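Long-range contacts in tryptophan synthase alpha chain (Aquifex aeolicus, PDB 2EKC), which probably cleaves indoleglycerol phosphate to indole and glyceraldehyde 3-phosphate, as the alpha subunit of tryptophan synthase: residues 114-119 with 144-149; 150-155 with 172-177; 235-240 with 250-255; 23-28 with 74-79. All coordinates share one frame; numbering follows the deposited sequence. Where two conformers were deposited one is given.

Interaction 1 (114-119 with 144-149)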
loop_
_atom_site.group_PDB
_atom_site.type_symbol
_atom_site.label_atom_id
_atom_site.label_comp_id
_atom_site.label_asym_id
_atom_site.label_seq_id
_atom_site.Cartn_x
_atom_site.Cartn_y
_atom_site.Cartn_z
ATOM N N PHE A 114 9.545 1.233 -16.716
ATOM C CA PHE A 114 9.141 1.300 -15.312
ATOM C C PHE A 114 8.502 -0.015 -14.876
ATOM O O PHE A 114 8.869 -0.590 -13.846
ATOM C CB PHE A 114 8.157 2.459 -15.108
ATOM C CG PHE A 114 7.924 2.816 -13.667
ATOM C CD1 PHE A 114 6.991 2.122 -12.901
ATOM C CD2 PHE A 114 8.638 3.852 -13.076
ATOM C CE1 PHE A 114 6.770 2.461 -11.565
ATOM C CE2 PHE A 114 8.425 4.196 -11.739
ATOM C CZ PHE A 114 7.488 3.501 -10.984
ATOM N N CYS A 115 7.553 -0.496 -15.668
ATOM C CA CYS A 115 6.876 -1.741 -15.349
ATOM C C CYS A 115 7.817 -2.937 -15.450
ATOM O O CYS A 115 7.788 -3.819 -14.594
ATOM C CB CYS A 115 5.661 -1.928 -16.262
ATOM S SG CYS A 115 4.298 -0.772 -15.899
ATOM N N ARG A 116 8.655 -2.955 -16.486
ATOM C CA ARG A 116 9.617 -4.045 -16.686
ATOM C C ARG A 116 10.505 -4.184 -15.451
ATOM O O ARG A 116 10.634 -5.265 -14.882
ATOM C CB ARG A 116 10.504 -3.765 -17.913
ATOM C CG ARG A 116 11.480 -4.874 -18.289
ATOM C CD ARG A 116 12.490 -4.369 -19.324
ATOM N NE ARG A 116 13.609 -3.660 -18.702
ATOM C CZ ARG A 116 14.304 -2.684 -19.283
ATOM N NH1 ARG A 116 13.999 -2.282 -20.508
ATOM N NH2 ARG A 116 15.313 -2.113 -18.639
ATOM N N LEU A 117 11.124 -3.082 -15.045
ATOM C CA LEU A 117 11.998 -3.088 -13.879
ATOM C C LEU A 117 11.284 -3.485 -12.590
ATOM O O LEU A 117 11.810 -4.275 -11.803
ATOM C CB LEU A 117 12.655 -1.715 -13.710
ATOM C CG LEU A 117 13.656 -1.372 -14.819
ATOM C CD1 LEU A 117 14.100 0.072 -14.699
ATOM C CD2 LEU A 117 14.846 -2.318 -14.736
ATOM N N SER A 118 10.096 -2.930 -12.369
ATOM C CA SER A 118 9.326 -3.242 -11.161
ATOM C C SER A 118 9.065 -4.743 -11.044
ATOM O O SER A 118 9.265 -5.342 -9.987
ATOM C CB SER A 118 7.983 -2.495 -11.170
ATOM O OG SER A 118 8.168 -1.094 -11.038
ATOM N N ARG A 119 8.614 -5.349 -12.136
ATOM C CA ARG A 119 8.322 -6.776 -12.129
ATOM C C ARG A 119 9.574 -7.613 -11.863
ATOM O O ARG A 119 9.528 -8.585 -11.113
ATOM C CB ARG A 119 7.699 -7.188 -13.465
ATOM C CG ARG A 119 7.125 -8.594 -13.481
ATOM C CD ARG A 119 6.091 -8.755 -12.377
ATOM N NE ARG A 119 5.344 -10.007 -12.476
ATOM C CZ ARG A 119 4.518 -10.457 -11.535
ATOM N NH1 ARG A 119 4.336 -9.759 -10.420
ATOM N NH2 ARG A 119 3.867 -11.598 -11.711
ATOM N N LYS A 144 -0.929 -4.560 -17.338
ATOM C CA LYS A 144 -1.478 -5.865 -17.691
ATOM C C LYS A 144 -0.412 -6.682 -18.413
ATOM O O LYS A 144 -0.248 -7.872 -18.167
ATOM C CB LYS A 144 -2.695 -5.708 -18.603
ATOM C CG LYS A 144 -3.272 -7.036 -19.084
ATOM C CD LYS A 144 -4.320 -6.839 -20.168
ATOM C CE LYS A 144 -4.883 -8.173 -20.657
ATOM N NZ LYS A 144 -3.827 -9.098 -21.175
ATOM N N LYS A 145 0.314 -6.023 -19.306
ATOM C CA LYS A 145 1.371 -6.667 -20.072
ATOM C C LYS A 145 2.468 -7.253 -19.183
ATOM O O LYS A 145 2.990 -8.329 -19.468
ATOM C CB LYS A 145 1.981 -5.660 -21.051
ATOM C CG LYS A 145 3.139 -6.203 -21.876
ATOM C CD LYS A 145 3.708 -5.124 -22.783
ATOM C CE LYS A 145 4.880 -5.641 -23.599
ATOM N NZ LYS A 145 5.353 -4.612 -24.567
ATOM N N TYR A 146 2.811 -6.547 -18.108
ATOM C CA TYR A 146 3.859 -7.002 -17.197
ATOM C C TYR A 146 3.319 -7.694 -15.953
ATOM O O TYR A 146 4.051 -7.941 -14.993
ATOM C CB TYR A 146 4.759 -5.821 -16.807
ATOM C CG TYR A 146 5.601 -5.321 -17.963
ATOM C CD1 TYR A 146 6.828 -5.912 -18.268
ATOM C CD2 TYR A 146 5.139 -4.303 -18.794
ATOM C CE1 TYR A 146 7.571 -5.502 -19.379
ATOM C CE2 TYR A 146 5.870 -3.887 -19.905
ATOM C CZ TYR A 146 7.085 -4.490 -20.192
ATOM O OH TYR A 146 7.801 -4.079 -21.297
ATOM N N VAL A 147 2.033 -8.018 -15.980
ATOM C CA VAL A 147 1.394 -8.707 -14.867
ATOM C C VAL A 147 1.632 -8.001 -13.535
ATOM O O VAL A 147 2.106 -8.603 -12.566
ATOM C CB VAL A 147 1.893 -10.172 -14.765
ATOM C CG1 VAL A 147 1.002 -10.963 -13.824
ATOM C CG2 VAL A 147 1.909 -10.815 -16.152
ATOM N N LEU A 148 1.317 -6.710 -13.508
ATOM C CA LEU A 148 1.429 -5.893 -12.305
ATOM C C LEU A 148 -0.013 -5.547 -11.937
ATOM O O LEU A 148 -0.750 -4.984 -12.746
ATOM C CB LEU A 148 2.223 -4.623 -12.595
ATOM C CG LEU A 148 3.715 -4.841 -12.830
ATOM C CD1 LEU A 148 4.344 -3.582 -13.395
ATOM C CD2 LEU A 148 4.374 -5.240 -11.516
ATOM N N SER A 149 -0.409 -5.896 -10.719
ATOM C CA SER A 149 -1.769 -5.677 -10.254
ATOM C C SER A 149 -2.172 -4.207 -10.125
ATOM O O SER A 149 -1.508 -3.421 -9.452
ATOM C CB SER A 149 -1.956 -6.394 -8.914
ATOM O OG SER A 149 -3.319 -6.588 -8.617
#

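Interaction 2 (150-155 with 172-177)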
loop_
_atom_site.group_PDB
_atom_site.type_symbol
_atom_site.label_atom_id
_atom_site.label_comp_id
_atom_site.label_asym_id
_atom_site.label_seq_id
_atom_site.Cartn_x
_atom_site.Cartn_y
_atom_site.Cartn_z
ATOM N N PHE A 150 -3.270 -3.847 -10.778
ATOM C CA PHE A 150 -3.772 -2.481 -10.718
ATOM C C PHE A 150 -4.714 -2.351 -9.519
ATOM O O PHE A 150 -5.688 -3.095 -9.392
ATOM C CB PHE A 150 -4.525 -2.125 -12.005
ATOM C CG PHE A 150 -4.968 -0.693 -12.065
ATOM C CD1 PHE A 150 -4.047 0.323 -12.289
ATOM C CD2 PHE A 150 -6.304 -0.356 -11.868
ATOM C CE1 PHE A 150 -4.452 1.659 -12.315
ATOM C CE2 PHE A 150 -6.720 0.973 -11.890
ATOM C CZ PHE A 150 -5.793 1.983 -12.114
ATOM N N VAL A 151 -4.414 -1.403 -8.641
ATOM C CA VAL A 151 -5.219 -1.181 -7.446
ATOM C C VAL A 151 -5.916 0.180 -7.512
ATOM O O VAL A 151 -5.306 1.210 -7.241
ATOM C CB VAL A 151 -4.334 -1.238 -6.185
ATOM C CG1 VAL A 151 -5.179 -1.013 -4.939
ATOM C CG2 VAL A 151 -3.620 -2.590 -6.116
ATOM N N PRO A 152 -7.205 0.197 -7.884
ATOM C CA PRO A 152 -7.952 1.454 -7.974
ATOM C C PRO A 152 -8.227 2.061 -6.600
ATOM O O PRO A 152 -8.253 1.357 -5.587
ATOM C CB PRO A 152 -9.228 1.042 -8.702
ATOM C CG PRO A 152 -9.441 -0.364 -8.213
ATOM C CD PRO A 152 -8.047 -0.947 -8.279
ATOM N N LEU A 153 -8.422 3.374 -6.563
ATOM C CA LEU A 153 -8.691 4.051 -5.301
ATOM C C LEU A 153 -10.135 4.522 -5.200
ATOM O O LEU A 153 -10.696 5.056 -6.156
ATOM C CB LEU A 153 -7.744 5.236 -5.119
ATOM C CG LEU A 153 -6.303 4.900 -4.725
ATOM C CD1 LEU A 153 -5.630 4.105 -5.828
ATOM C CD2 LEU A 153 -5.539 6.189 -4.459
ATOM N N GLY A 154 -10.736 4.307 -4.034
ATOM C CA GLY A 154 -12.109 4.719 -3.824
ATOM C C GLY A 154 -12.168 5.719 -2.690
ATOM O O GLY A 154 -11.164 5.956 -2.018
ATOM N N ALA A 155 -13.338 6.310 -2.478
ATOM C CA ALA A 155 -13.508 7.288 -1.409
ATOM C C ALA A 155 -14.869 7.104 -0.756
ATOM O O ALA A 155 -15.741 6.424 -1.300
ATOM C CB ALA A 155 -13.377 8.698 -1.967
ATOM N N GLU A 172 -7.037 -7.534 -8.336
ATOM C CA GLU A 172 -7.168 -8.375 -7.151
ATOM C C GLU A 172 -7.671 -7.679 -5.889
ATOM O O GLU A 172 -8.175 -8.333 -4.979
ATOM C CB GLU A 172 -5.819 -9.019 -6.842
ATOM C CG GLU A 172 -5.274 -9.914 -7.950
ATOM C CD GLU A 172 -3.821 -10.274 -7.718
ATOM O OE1 GLU A 172 -2.942 -9.439 -8.041
ATOM O OE2 GLU A 172 -3.560 -11.380 -7.195
ATOM N N MET A 173 -7.521 -6.362 -5.819
ATOM C CA MET A 173 -7.958 -5.640 -4.631
ATOM C C MET A 173 -8.178 -4.157 -4.889
ATOM O O MET A 173 -7.743 -3.616 -5.909
ATOM C CB MET A 173 -6.919 -5.799 -3.520
ATOM C CG MET A 173 -5.588 -5.135 -3.851
ATOM S SD MET A 173 -4.410 -5.210 -2.503
ATOM C CE MET A 173 -5.101 -4.020 -1.390
ATOM N N THR A 174 -8.846 -3.505 -3.942
ATOM C CA THR A 174 -9.133 -2.082 -4.037
ATOM C C THR A 174 -8.737 -1.390 -2.739
ATOM O O THR A 174 -8.627 -2.026 -1.690
ATOM C CB THR A 174 -10.636 -1.815 -4.275
ATOM O OG1 THR A 174 -11.393 -2.297 -3.158
ATOM C CG2 THR A 174 -11.112 -2.511 -5.542
ATOM N N TYR A 175 -8.528 -0.083 -2.822
ATOM C CA TYR A 175 -8.156 0.712 -1.664
ATOM C C TYR A 175 -9.068 1.928 -1.534
ATOM O O TYR A 175 -9.193 2.716 -2.470
ATOM C CB TYR A 175 -6.703 1.194 -1.781
ATOM C CG TYR A 175 -6.328 2.178 -0.691
ATOM C CD1 TYR A 175 -6.276 1.779 0.645
ATOM C CD2 TYR A 175 -6.100 3.524 -0.985
ATOM C CE1 TYR A 175 -6.013 2.696 1.669
ATOM C CE2 TYR A 175 -5.836 4.453 0.033
ATOM C CZ TYR A 175 -5.798 4.029 1.358
ATOM O OH TYR A 175 -5.567 4.939 2.370
ATOM N N PHE A 176 -9.706 2.072 -0.376
ATOM C CA PHE A 176 -10.574 3.215 -0.117
ATOM C C PHE A 176 -9.989 4.040 1.023
ATOM O O PHE A 176 -9.422 3.489 1.963
ATOM C CB PHE A 176 -11.979 2.767 0.304
ATOM C CG PHE A 176 -12.893 2.449 -0.838
ATOM C CD1 PHE A 176 -12.617 1.394 -1.698
ATOM C CD2 PHE A 176 -14.054 3.191 -1.036
ATOM C CE1 PHE A 176 -13.493 1.079 -2.745
ATOM C CE2 PHE A 176 -14.933 2.885 -2.076
ATOM C CZ PHE A 176 -14.654 1.829 -2.930
ATOM N N VAL A 177 -10.129 5.358 0.933
ATOM C CA VAL A 177 -9.661 6.248 1.993
ATOM C C VAL A 177 -10.836 6.344 2.972
ATOM O O VAL A 177 -11.992 6.302 2.555
ATOM C CB VAL A 177 -9.313 7.641 1.442
ATOM C CG1 VAL A 177 -8.168 7.519 0.452
ATOM C CG2 VAL A 177 -10.530 8.266 0.772
HETATM O O HOH W 1 -5.398 -5.233 -7.630
#

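Interaction 3 (235-240 with 250-255)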
loop_
_atom_site.group_PDB
_atom_site.type_symbol
_atom_site.label_atom_id
_atom_site.label_comp_id
_atom_site.label_asym_id
_atom_site.label_seq_id
_atom_site.Cartn_x
_atom_site.Cartn_y
_atom_site.Cartn_z
ATOM N N SER A 235 1.509 6.522 8.423
ATOM C CA SER A 235 2.071 7.598 9.233
ATOM C C SER A 235 2.554 7.154 10.606
ATOM O O SER A 235 3.639 7.545 11.034
ATOM C CB SER A 235 1.069 8.750 9.374
ATOM O OG SER A 235 -0.142 8.309 9.965
ATOM N N ALA A 236 1.767 6.335 11.297
ATOM C CA ALA A 236 2.157 5.868 12.625
ATOM C C ALA A 236 3.470 5.089 12.592
ATOM O O ALA A 236 4.276 5.172 13.521
ATOM C CB ALA A 236 1.054 5.005 13.223
ATOM N N LEU A 237 3.684 4.326 11.526
ATOM C CA LEU A 237 4.909 3.548 11.404
ATOM C C LEU A 237 6.082 4.464 11.070
ATOM O O LEU A 237 7.162 4.344 11.650
ATOM C CB LEU A 237 4.763 2.481 10.310
ATOM C CG LEU A 237 3.554 1.539 10.402
ATOM C CD1 LEU A 237 3.640 0.530 9.277
ATOM C CD2 LEU A 237 3.521 0.824 11.762
ATOM N N VAL A 238 5.855 5.383 10.137
ATOM C CA VAL A 238 6.885 6.317 9.696
ATOM C C VAL A 238 7.429 7.159 10.850
ATOM O O VAL A 238 8.639 7.377 10.954
ATOM C CB VAL A 238 6.331 7.228 8.571
ATOM C CG1 VAL A 238 7.314 8.334 8.235
ATOM C CG2 VAL A 238 6.053 6.386 7.345
ATOM N N LYS A 239 6.534 7.609 11.724
ATOM C CA LYS A 239 6.913 8.414 12.885
ATOM C C LYS A 239 7.970 7.697 13.730
ATOM O O LYS A 239 9.002 8.276 14.089
ATOM C CB LYS A 239 5.671 8.689 13.736
ATOM C CG LYS A 239 5.953 9.338 15.079
ATOM C CD LYS A 239 4.649 9.646 15.807
ATOM C CE LYS A 239 4.921 10.205 17.195
ATOM N NZ LYS A 239 3.710 10.823 17.798
ATOM N N LEU A 240 7.708 6.433 14.040
ATOM C CA LEU A 240 8.628 5.634 14.841
ATOM C C LEU A 240 9.944 5.415 14.106
ATOM O O LEU A 240 11.017 5.472 14.704
ATOM C CB LEU A 240 7.984 4.290 15.190
ATOM C CG LEU A 240 6.789 4.409 16.138
ATOM C CD1 LEU A 240 6.149 3.046 16.345
ATOM C CD2 LEU A 240 7.257 5.006 17.472
ATOM N N GLY A 250 8.040 -2.633 15.694
ATOM C CA GLY A 250 7.638 -4.027 15.626
ATOM C C GLY A 250 6.521 -4.316 16.609
ATOM O O GLY A 250 5.602 -5.087 16.314
ATOM N N ASN A 251 6.590 -3.696 17.782
ATOM C CA ASN A 251 5.563 -3.889 18.801
ATOM C C ASN A 251 4.220 -3.357 18.320
ATOM O O ASN A 251 3.182 -3.976 18.554
ATOM C CB ASN A 251 5.944 -3.182 20.106
ATOM C CG ASN A 251 7.086 -3.866 20.833
ATOM O OD1 ASN A 251 7.324 -5.062 20.656
ATOM N ND2 ASN A 251 7.788 -3.114 21.674
ATOM N N LEU A 252 4.242 -2.206 17.654
ATOM C CA LEU A 252 3.018 -1.597 17.144
ATOM C C LEU A 252 2.370 -2.464 16.066
ATOM O O LEU A 252 1.152 -2.639 16.047
ATOM C CB LEU A 252 3.309 -0.201 16.583
ATOM C CG LEU A 252 2.127 0.546 15.950
ATOM C CD1 LEU A 252 1.007 0.718 16.970
ATOM C CD2 LEU A 252 2.596 1.905 15.439
ATOM N N VAL A 253 3.186 -3.009 15.171
ATOM C CA VAL A 253 2.671 -3.865 14.103
ATOM C C VAL A 253 2.059 -5.131 14.701
ATOM O O VAL A 253 1.026 -5.614 14.233
ATOM C CB VAL A 253 3.790 -4.257 13.112
ATOM C CG1 VAL A 253 3.305 -5.370 12.178
ATOM C CG2 VAL A 253 4.212 -3.039 12.303
ATOM N N LYS A 254 2.698 -5.660 15.738
ATOM C CA LYS A 254 2.208 -6.863 16.396
ATOM C C LYS A 254 0.847 -6.594 17.025
ATOM O O LYS A 254 -0.062 -7.416 16.936
ATOM C CB LYS A 254 3.202 -7.316 17.469
ATOM C CG LYS A 254 2.816 -8.608 18.167
ATOM C CD LYS A 254 3.969 -9.152 19.006
ATOM C CE LYS A 254 4.332 -8.206 20.138
ATOM N NZ LYS A 254 5.482 -8.706 20.945
ATOM N N GLU A 255 0.710 -5.431 17.655
ATOM C CA GLU A 255 -0.539 -5.048 18.297
ATOM C C GLU A 255 -1.663 -4.800 17.288
ATOM O O GLU A 255 -2.801 -5.222 17.499
ATOM C CB GLU A 255 -0.316 -3.806 19.161
ATOM C CG GLU A 255 -1.586 -3.221 19.741
ATOM C CD GLU A 255 -1.322 -2.378 20.967
ATOM O OE1 GLU A 255 -0.392 -1.542 20.925
ATOM O OE2 GLU A 255 -2.049 -2.549 21.969
#

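Interaction 4 (23-28 with 74-79)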
loop_
_atom_site.group_PDB
_atom_site.type_symbol
_atom_site.label_atom_id
_atom_site.label_comp_id
_atom_site.label_asym_id
_atom_site.label_seq_id
_atom_site.Cartn_x
_atom_site.Cartn_y
_atom_site.Cartn_z
ATOM N N LEU A 23 5.871 2.119 4.495
ATOM C CA LEU A 23 7.108 2.757 4.943
ATOM C C LEU A 23 7.781 3.381 3.723
ATOM O O LEU A 23 7.534 2.959 2.593
ATOM C CB LEU A 23 8.060 1.735 5.589
ATOM C CG LEU A 23 7.756 1.243 7.009
ATOM C CD1 LEU A 23 8.740 0.137 7.388
ATOM C CD2 LEU A 23 7.860 2.405 7.986
ATOM N N MET A 24 8.627 4.380 3.954
ATOM C CA MET A 24 9.325 5.080 2.873
ATOM C C MET A 24 10.782 4.644 2.739
ATOM O O MET A 24 11.517 4.614 3.722
ATOM C CB MET A 24 9.276 6.592 3.125
ATOM C CG MET A 24 9.957 7.435 2.051
ATOM S SD MET A 24 8.982 7.511 0.534
ATOM C CE MET A 24 7.574 8.420 1.122
ATOM N N VAL A 25 11.202 4.315 1.521
ATOM C CA VAL A 25 12.584 3.908 1.300
ATOM C C VAL A 25 13.485 5.119 1.493
ATOM O O VAL A 25 13.250 6.164 0.894
ATOM C CB VAL A 25 12.823 3.382 -0.132
ATOM C CG1 VAL A 25 14.303 3.038 -0.304
ATOM C CG2 VAL A 25 11.959 2.153 -0.402
ATOM N N GLY A 26 14.502 4.982 2.339
ATOM C CA GLY A 26 15.423 6.083 2.559
ATOM C C GLY A 26 15.132 6.995 3.738
ATOM O O GLY A 26 15.868 7.953 3.967
ATOM N N TYR A 27 14.068 6.719 4.485
ATOM C CA TYR A 27 13.726 7.546 5.646
ATOM C C TYR A 27 13.816 6.747 6.937
ATOM O O TYR A 27 13.188 5.698 7.059
ATOM C CB TYR A 27 12.303 8.100 5.532
ATOM C CG TYR A 27 11.894 8.900 6.751
ATOM C CD1 TYR A 27 12.417 10.176 6.978
ATOM C CD2 TYR A 27 11.020 8.367 7.699
ATOM C CE1 TYR A 27 12.081 10.904 8.125
ATOM C CE2 TYR A 27 10.675 9.086 8.854
ATOM C CZ TYR A 27 11.211 10.353 9.057
ATOM O OH TYR A 27 10.881 11.060 10.191
ATOM N N PRO A 28 14.567 7.248 7.933
ATOM C CA PRO A 28 15.336 8.496 7.942
ATOM C C PRO A 28 16.615 8.414 7.106
ATOM O O PRO A 28 17.265 9.428 6.855
ATOM C CB PRO A 28 15.606 8.719 9.428
ATOM C CG PRO A 28 15.704 7.327 9.956
ATOM C CD PRO A 28 14.541 6.649 9.278
ATOM N N ASN A 74 18.611 12.369 0.817
ATOM C CA ASN A 74 19.582 11.304 1.061
ATOM C C ASN A 74 20.008 10.715 -0.292
ATOM O O ASN A 74 20.892 9.864 -0.353
ATOM C CB ASN A 74 19.000 10.183 1.936
ATOM C CG ASN A 74 18.838 10.591 3.390
ATOM O OD1 ASN A 74 19.606 11.397 3.913
ATOM N ND2 ASN A 74 17.845 10.016 4.056
ATOM N N GLY A 75 19.363 11.166 -1.368
ATOM C CA GLY A 75 19.702 10.688 -2.701
ATOM C C GLY A 75 19.036 9.400 -3.152
ATOM O O GLY A 75 19.544 8.712 -4.040
ATOM N N ILE A 76 17.902 9.061 -2.548
ATOM C CA ILE A 76 17.195 7.843 -2.911
ATOM C C ILE A 76 16.620 7.940 -4.321
ATOM O O ILE A 76 15.909 8.892 -4.651
ATOM C CB ILE A 76 16.060 7.550 -1.915
ATOM C CG1 ILE A 76 16.648 7.336 -0.516
ATOM C CG2 ILE A 76 15.267 6.329 -2.370
ATOM C CD1 ILE A 76 17.617 6.159 -0.414
ATOM N N ARG A 77 16.937 6.940 -5.140
ATOM C CA ARG A 77 16.495 6.867 -6.532
ATOM C C ARG A 77 15.560 5.685 -6.720
ATOM O O ARG A 77 15.431 4.839 -5.840
ATOM C CB ARG A 77 17.689 6.637 -7.458
ATOM C CG ARG A 77 18.882 7.552 -7.260
ATOM C CD ARG A 77 20.111 6.910 -7.900
ATOM N NE ARG A 77 20.466 5.664 -7.221
ATOM C CZ ARG A 77 21.292 4.742 -7.712
ATOM N NH1 ARG A 77 21.856 4.910 -8.901
ATOM N NH2 ARG A 77 21.563 3.650 -7.006
ATOM N N PHE A 78 14.935 5.618 -7.891
ATOM C CA PHE A 78 14.049 4.511 -8.216
ATOM C C PHE A 78 14.871 3.221 -8.123
ATOM O O PHE A 78 14.378 2.191 -7.670
ATOM C CB PHE A 78 13.492 4.691 -9.633
ATOM C CG PHE A 78 12.570 3.586 -10.078
ATOM C CD1 PHE A 78 11.532 3.151 -9.262
ATOM C CD2 PHE A 78 12.724 3.006 -11.335
ATOM C CE1 PHE A 78 10.655 2.155 -9.689
ATOM C CE2 PHE A 78 11.853 2.009 -11.775
ATOM C CZ PHE A 78 10.816 1.583 -10.950
ATOM N N GLU A 79 16.135 3.287 -8.542
ATOM C CA GLU A 79 17.008 2.118 -8.486
ATOM C C GLU A 79 17.194 1.613 -7.057
ATOM O O GLU A 79 17.297 0.404 -6.830
ATOM C CB GLU A 79 18.383 2.435 -9.086
ATOM C CG GLU A 79 18.393 2.571 -10.606
ATOM C CD GLU A 79 17.957 3.941 -11.088
ATOM O OE1 GLU A 79 17.617 4.792 -10.243
ATOM O OE2 GLU A 79 17.965 4.172 -12.315
#

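Interaction 1 (114-119 with 144-149)
The Schellman motif that ends helix 133-145 brings Y146, V147 and L148 against the flank of helix 111-120. One face of the Y146 ring looks onto the backbone where C115 passes into R116, with C of C115 and N of R116 above it toward the rim. CD2 of Y146 comes 3.5 Å from CB of C115, and CE1 of Y146 lies 3.7 Å from CB of R116. The hydroxyl of Y146 hydrogen-bonds E112, a turn before C115 and R116 on helix 111-120. Both helices belong to the outer layer of the TIM barrel, and F126 of strand 125-127, on the barrel side, touches C115, S118 and L148. L148 inserts CD1 beside C115, 3.6 Å from its CB. V147, with positive phi (52°), is the motif's C-prime residue. The R119 chain bends at chi2 (57°), carries CD past O of Y146 (3.4 Å) and sets the guanidinium face over O of V147, 3.2 Å from CZ of R119, without a hydrogen bond. NH2 of R119 lies 3.6 Å from CG1 of V147. With an alanine at R119, O and CG1 of V147 would probably be uncovered. NH1 of R119 makes weak polar contacts with I123 and D124.

Interaction 2 (150-155 with 172-177)
The carbonyl oxygen of Y175 is approached by two groups of the neighbouring strand: N of G154 donates to O of Y175 over 2.7 Å, and CA of L153 makes a CA-H...O contact with the same oxygen at 3.2 Å. To one side of this bond N of Y175 donates to O of P152 (3.1 Å), almost in line with the carbonyl; to the other, N of V177 reaches O of G154 (3.2 Å) from well above the carbonyl plane. This is parallel pairing between strands 149-154 and 174-177, which, with helix 160-169, form one beta-alpha-beta unit of the TIM barrel. CA of G154 sits over the centre of one face of the F176 ring, a CH-pi contact, 3.6 Å from the centroid and 7° off the normal; a CB on G154 would run into that ring. On the other face of the sheet CG of L153 meets the edge of the Y175 ring, 4.0 Å from CD2 of Y175, whose side chain lies about 5 Å from that of E49, a predicted proton acceptor. Ahead of the paired residues a water links the two segments, donating to O of F150 (2.8 Å) and accepting from N of E172.

Interaction 3 (235-240 with 250-255)
No ring, amide or guanidinium joins L237 and L240 to L252 and V253, and so the contact has no flat faces or edges to match: it is made by methyl groups alone. L252 does most of the touching, through one branch. Its CG stands anti to the backbone N (chi1 177°), which extends the side chain toward segment 235-240 and lets CD2 settle among three of its residues. CD2 of L252 is 3.8 Å from CD1 of L240, 3.9 Å from CD2 of L237 and 4.1 Å from CB of A236. CD2 of L237 has a second neighbour, CG2 of V253, at 4.0 Å, and these two side chains cross at about a right angle. The segments run nearly antiparallel, at 160°, with axes 10.5 Å apart at closest approach. Helix 235-242 is the short extra helix that follows the eighth strand in the alpha-subunit barrel, while helix 246-258 is the last on the outer layer. Both lean on strand 18-24, L237 touching S21 and L23, and V253 touching L19, so both helices of the pair pack against the first strand. With no hydrogen bond or ion pair across it, the contact rests on shape and the exclusion of water; nothing polar fixes the rotation of the methyl-bearing branches, and their positions depend on the neighbours packed around them.

Interaction 4 (23-28 with 74-79)
N74, at the end of helix 62-73, and I76, in the link to helix 78-91, pack on the loop that leaves the first strand of the TIM barrel, strand 18-24. N74 comes first and supplies the polar grip. Its ND2 donates to O of G26 (2.9 Å), nearly in line with that carbonyl and within the amide plane, and also to O of P28 (2.9 Å), this time from above the carbonyl plane. Both bonds are bent, at 142° and 144°. One amide nitrogen thus ties together two carbonyls of a loop shaped by the type II turn M24 to Y27 and the cis peptide before P28. At G75 positive phi ends the helix in a Schellman motif, and the next residue, I76, points its side chain to the loop. With CG1 of I76 anti to its own carbonyl carbon (chi1 -62°), that branch presses on G26, CG1 lying 3.5 Å and CD1 3.7 Å from CA of G26. A CB on G26 would clash with CG1 of I76, and the turn's backbone angles there already call for glycine. The other branch carries CG2 of I76 to 4.0 Å from CG1 of V25. An alanine at I76 is likely to open a gap over G26 and leave V25 without its methyl partner. CG2 of I76 also comes 3.8 Å from O of V25, a buried oxygen with no polar partner in the model.

How the interactions relate
From the N terminus, interaction 4 closes the first and longest loop, linking the end of strand 18-24 to the turn between helices 62-73 and 78-91. Interaction 1 follows, closing a loop around strand 125-127 between two outer helices; interaction 2 then pairs strands 149-154 and 174-177, and interaction 3 joins the last two helices. The four loops run in series and neither nest nor cross. Space links them differently: F114 stacks on F78 between interactions 1 and 4, S149 OG probably bonds E172 OE1 between 1 and 2, and L237 packs on L23 between 3 and 4, bringing the chain's last helices back to its first strand around the barrel.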